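6-phosphogluconate dehydrogenase (Decarboxylating) (Geobacter metallireducens, PDB 4E21) probably catalyses the NADP-dependent oxidative decarboxylation of 6-phosphogluconate in the pentose phosphate pathway. Local coordinates at residues T102-A106 with M129-I134; L231-G237 with Y256-L262. All coordinates share one frame; numbering follows the deposited sequence.

Contact 1 of 2, residues T102-A106 with M129-I134; sequences TPLLA and MRAQGI
The selenium of selenomethionine M129 and the hydroxyl of T102 meet where two helices of the Rossmann-type NAD-binding domain run out beside strand 110-113: helix 94-101, continued by the 3-10 turn 102-104, and helix 119-130. M129 is bent at both chi2 (-63°) and chi3 (-80°), which swings its end round toward T102. T102 OG1 lies 3.4 Å from M129 SE and equally far from M129 CE, a van der Waals contact; the hydroxyl itself is hydrogen-bonded to the carbonyl of L98, one turn back. The same methyl reaches the side chain of L105, with M129 CE 4.3 Å from L105 CD1. A type I turn from R130 to G133 follows. Q132, on the exposed margin, reaches back with its amide across the methyl of T102; Q132 NE2 stands 3.4 Å from T102 CG2. G133, with positive phi (72°), is the C-prime residue of a Schellman motif: its N bonds to R130 O, and I134 N returns to M129 O at 3.0 Å. This ending turns the chain from the helix into strand 135-142 and lays I134 against the loop. Residues M129, I134 and L105 all touch V111 of strand 110-113, so both helix ends rest on the same residue of the sheet. I134 carries the inner side of the contact with the far end of its longer branch: I134 CD1 packs 3.7 Å from L105 CB and approaches the T102 methyl. Nearer its root, I134 CG1 rests 3.5 Å from A106 O.

Contact 2 of 2, residues L231-G237 with Y256-L262; sequences LHHANAG and YRYDLDL
L231, in the last turn of helix 205-232, packs tightly against L260, their side chains crossing at about a right angle with L231 CD2 3.5 Å from L260 CD1. That one methyl, L260 CD1, also lies 3.8 Å from A234 CB, wedged between the helix end and the turn that follows. L262 extends the apolar seam, one methyl against L231 CB and the other against H232 CB, and I265 of helix 262-269 touches both L231 and L260. Beyond the helix, the type I turn H233-A236 is bound to the returning chain through its backbone. Y258 N gives a 3.1 Å bond to A234 O, and G237 N bonds to Y256 O at 2.7 Å. The pairing belongs to the all-helical C-terminal domain of the 6-phosphogluconate dehydrogenase family, where the long helix 205-232 ends and an irregular run leads to the N-cap D261 of helix 262-269. The rings of Y256 and Y258 lead away to a second subunit, bonding through their hydroxyls to D315 and the carbonyl of S203 of that chain, while the H232 ring stacks on F339 of a third subunit. The outer side, by contrast, is polar and exposed. N235 holds CG between its backbone N and carbonyl carbon (chi1 55°), which presents the amide to D259: N235 ND2 reaches D259 OD1 at 3.1 Å in a nearly straight bond (168°), the acceptor in the amide plane although the carboxylate is turned steeply across it. R257, also exposed, stretches its chain alongside G237, R257 NE 3.8 Å from G237 C, and forms a salt bridge with D254.

Contact 1 and contact 2 lie on opposite sides of the chain's centre, their own centres 61 Å apart and their nearest atoms about 48 Å apart. They follow one another in sequence: contact 1 closes within the NAD-binding domain before helix 205-232 leads away to contact 2 in the C-terminal domain. Contact 1 joins helix ends within a single subunit, and no other chain of the assembly touches it; contact 2 is reached by two neighbouring subunits and so contributes to the four-chain assembly. Of the two, contact 1 belongs to the domain that probably binds NADP.

Contact 1 of 2, residues T102-A106 with M129-I134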
# COMPACT_ATOMS: atom_id res chain seq x y z
N THR B 102 -6.15 26.59 36.67
CA THR B 102 -5.76 27.91 36.18
C THR B 102 -6.16 29.11 37.08
O THR B 102 -5.39 30.07 37.22
CB THR B 102 -6.21 28.12 34.71
OG1 THR B 102 -5.46 27.24 33.87
CG2 THR B 102 -6.00 29.55 34.25
N PRO B 103 -7.36 29.06 37.70
CA PRO B 103 -7.76 30.12 38.66
C PRO B 103 -6.84 30.25 39.87
O PRO B 103 -6.86 31.30 40.51
CB PRO B 103 -9.16 29.68 39.11
CG PRO B 103 -9.69 28.86 37.94
CD PRO B 103 -8.47 28.14 37.40
N LEU B 104 -6.07 29.21 40.18
CA LEU B 104 -5.08 29.29 41.26
C LEU B 104 -3.69 29.66 40.77
O LEU B 104 -2.80 29.90 41.57
CB LEU B 104 -4.97 27.97 42.04
CG LEU B 104 -6.08 27.46 42.98
CD1 LEU B 104 -7.14 28.52 43.21
CD2 LEU B 104 -6.72 26.16 42.42
N LEU B 105 -3.50 29.71 39.45
CA LEU B 105 -2.17 29.98 38.91
C LEU B 105 -1.99 31.49 38.71
O LEU B 105 -2.93 32.27 38.92
CB LEU B 105 -1.92 29.23 37.59
CG LEU B 105 -1.89 27.70 37.62
CD1 LEU B 105 -1.64 27.11 36.23
CD2 LEU B 105 -0.84 27.19 38.59
N ALA B 106 -0.79 31.90 38.31
CA ALA B 106 -0.49 33.31 38.23
C ALA B 106 0.34 33.61 37.00
O ALA B 106 1.06 32.74 36.50
CB ALA B 106 0.25 33.75 39.49
N MSE B 129 -4.23 30.22 27.76
CA MSE B 129 -3.38 30.43 28.91
C MSE B 129 -2.61 31.74 28.81
O MSE B 129 -2.34 32.38 29.83
CB MSE B 129 -2.38 29.27 29.06
CG MSE B 129 -3.01 27.91 29.23
SE MSE B 129 -4.05 27.82 30.87
CE MSE B 129 -2.58 27.54 32.07
N ARG B 130 -2.24 32.14 27.59
CA ARG B 130 -1.43 33.33 27.43
C ARG B 130 -2.25 34.55 27.82
O ARG B 130 -1.72 35.53 28.35
CB ARG B 130 -0.93 33.47 25.99
CG ARG B 130 0.06 34.61 25.82
CD ARG B 130 0.43 34.81 24.37
NE ARG B 130 -0.75 34.64 23.52
CZ ARG B 130 -0.78 34.92 22.22
NH1 ARG B 130 0.30 35.41 21.61
NH2 ARG B 130 -1.90 34.73 21.52
N ALA B 131 -3.54 34.49 27.55
CA ALA B 131 -4.47 35.54 27.94
C ALA B 131 -4.45 35.75 29.46
O ALA B 131 -4.98 36.72 29.95
CB ALA B 131 -5.88 35.22 27.46
N GLN B 132 -3.86 34.82 30.20
CA GLN B 132 -3.76 34.97 31.66
C GLN B 132 -2.32 35.07 32.09
O GLN B 132 -2.00 34.86 33.27
CB GLN B 132 -4.42 33.82 32.37
CG GLN B 132 -5.84 33.61 31.94
CD GLN B 132 -6.68 32.99 33.03
OE1 GLN B 132 -6.47 33.27 34.22
NE2 GLN B 132 -7.62 32.13 32.64
N GLY B 133 -1.45 35.40 31.14
CA GLY B 133 -0.05 35.61 31.43
C GLY B 133 0.71 34.33 31.73
O GLY B 133 1.81 34.37 32.26
N ILE B 134 0.10 33.19 31.38
CA ILE B 134 0.72 31.89 31.64
C ILE B 134 1.28 31.24 30.36
O ILE B 134 0.59 31.15 29.35
CB ILE B 134 -0.28 30.94 32.31
CG1 ILE B 134 -0.61 31.46 33.71
CG2 ILE B 134 0.30 29.52 32.39
CD1 ILE B 134 -1.85 30.86 34.32

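Contact 2 of 2, residues L231-G237 with Y256-L262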
# COMPACT_ATOMS: atom_id res chain seq x y z
N LEU B 231 10.08 -14.69 6.45
CA LEU B 231 11.01 -15.71 6.95
C LEU B 231 10.26 -16.84 7.65
O LEU B 231 10.60 -17.98 7.51
CB LEU B 231 11.99 -15.08 7.94
CG LEU B 231 12.99 -14.09 7.35
CD1 LEU B 231 13.93 -13.56 8.42
CD2 LEU B 231 13.78 -14.76 6.21
N HIS B 232 9.21 -16.48 8.40
CA HIS B 232 8.41 -17.41 9.18
C HIS B 232 7.67 -18.40 8.28
O HIS B 232 7.37 -19.51 8.67
CB HIS B 232 7.42 -16.61 10.06
CG HIS B 232 6.49 -17.46 10.88
ND1 HIS B 232 6.92 -18.20 11.97
CD2 HIS B 232 5.15 -17.66 10.79
CE1 HIS B 232 5.88 -18.83 12.49
NE2 HIS B 232 4.80 -18.52 11.80
N HIS B 233 7.40 -17.96 7.06
CA HIS B 233 6.64 -18.75 6.09
C HIS B 233 7.56 -19.39 5.04
O HIS B 233 7.07 -19.89 4.03
CB HIS B 233 5.63 -17.85 5.37
CG HIS B 233 4.38 -17.58 6.16
ND1 HIS B 233 4.31 -16.61 7.14
CD2 HIS B 233 3.14 -18.12 6.07
CE1 HIS B 233 3.08 -16.58 7.63
NE2 HIS B 233 2.36 -17.49 7.00
N ALA B 234 8.87 -19.35 5.27
CA ALA B 234 9.84 -19.84 4.29
C ALA B 234 9.78 -21.37 4.22
O ALA B 234 10.42 -21.97 3.38
CB ALA B 234 11.26 -19.34 4.61
N ASN B 235 8.99 -21.98 5.09
CA ASN B 235 8.76 -23.43 5.03
C ASN B 235 7.38 -23.79 4.47
O ASN B 235 6.89 -24.91 4.70
CB ASN B 235 8.90 -24.04 6.42
CG ASN B 235 7.98 -23.37 7.44
OD1 ASN B 235 7.01 -22.67 7.08
ND2 ASN B 235 8.28 -23.57 8.71
N ALA B 236 6.76 -22.85 3.75
CA ALA B 236 5.43 -23.07 3.15
C ALA B 236 5.35 -24.32 2.24
O ALA B 236 4.26 -24.87 2.06
CB ALA B 236 4.96 -21.80 2.38
N GLY B 237 6.48 -24.77 1.69
CA GLY B 237 6.51 -25.88 0.73
C GLY B 237 6.46 -27.32 1.27
O GLY B 237 6.66 -27.58 2.48
N TYR B 256 10.68 -23.58 -0.91
CA TYR B 256 10.19 -23.07 0.37
C TYR B 256 10.16 -24.16 1.44
O TYR B 256 9.11 -24.55 1.93
CB TYR B 256 8.82 -22.38 0.20
CG TYR B 256 8.88 -21.19 -0.74
CD1 TYR B 256 9.30 -19.94 -0.28
CD2 TYR B 256 8.56 -21.32 -2.09
CE1 TYR B 256 9.38 -18.86 -1.13
CE2 TYR B 256 8.63 -20.24 -2.95
CZ TYR B 256 9.05 -19.01 -2.46
OH TYR B 256 9.15 -17.93 -3.29
N ARG B 257 11.33 -24.66 1.81
CA ARG B 257 11.42 -25.67 2.84
C ARG B 257 12.46 -25.28 3.88
O ARG B 257 13.12 -26.13 4.47
CB ARG B 257 11.72 -27.06 2.24
CG ARG B 257 10.60 -27.56 1.34
CD ARG B 257 10.58 -29.08 1.15
NE ARG B 257 9.42 -29.47 0.36
CZ ARG B 257 9.47 -30.25 -0.72
NH1 ARG B 257 10.63 -30.75 -1.13
NH2 ARG B 257 8.35 -30.53 -1.38
N TYR B 258 12.61 -23.99 4.09
CA TYR B 258 13.53 -23.52 5.11
C TYR B 258 12.80 -23.40 6.44
O TYR B 258 11.77 -22.73 6.52
CB TYR B 258 14.16 -22.18 4.70
CG TYR B 258 14.99 -22.22 3.41
CD1 TYR B 258 16.18 -22.95 3.33
CD2 TYR B 258 14.60 -21.50 2.29
CE1 TYR B 258 16.94 -22.96 2.19
CE2 TYR B 258 15.36 -21.51 1.15
CZ TYR B 258 16.53 -22.24 1.10
OH TYR B 258 17.28 -22.26 -0.05
N ASP B 259 13.30 -24.07 7.47
CA ASP B 259 12.88 -23.84 8.85
C ASP B 259 13.88 -22.87 9.48
O ASP B 259 14.95 -23.29 9.96
CB ASP B 259 12.88 -25.15 9.64
CG ASP B 259 11.74 -26.06 9.26
OD1 ASP B 259 10.59 -25.58 9.10
OD2 ASP B 259 11.99 -27.26 9.15
N LEU B 260 13.54 -21.58 9.47
CA LEU B 260 14.51 -20.58 9.87
C LEU B 260 14.35 -20.25 11.33
O LEU B 260 13.26 -20.29 11.87
CB LEU B 260 14.39 -19.31 9.01
CG LEU B 260 14.58 -19.48 7.50
CD1 LEU B 260 14.10 -18.21 6.79
CD2 LEU B 260 16.02 -19.84 7.10
N ASP B 261 15.47 -19.94 11.97
CA ASP B 261 15.48 -19.57 13.38
C ASP B 261 15.41 -18.05 13.52
O ASP B 261 16.44 -17.36 13.45
CB ASP B 261 16.73 -20.14 14.06
CG ASP B 261 16.68 -19.98 15.59
OD1 ASP B 261 16.03 -19.00 16.07
OD2 ASP B 261 17.29 -20.81 16.29
N LEU B 262 14.20 -17.53 13.70
CA LEU B 262 13.98 -16.09 13.74
C LEU B 262 14.66 -15.42 14.93
O LEU B 262 15.08 -14.25 14.84
CB LEU B 262 12.47 -15.78 13.75
CG LEU B 262 11.77 -15.63 12.40
CD1 LEU B 262 12.23 -16.67 11.45
CD2 LEU B 262 10.24 -15.65 12.54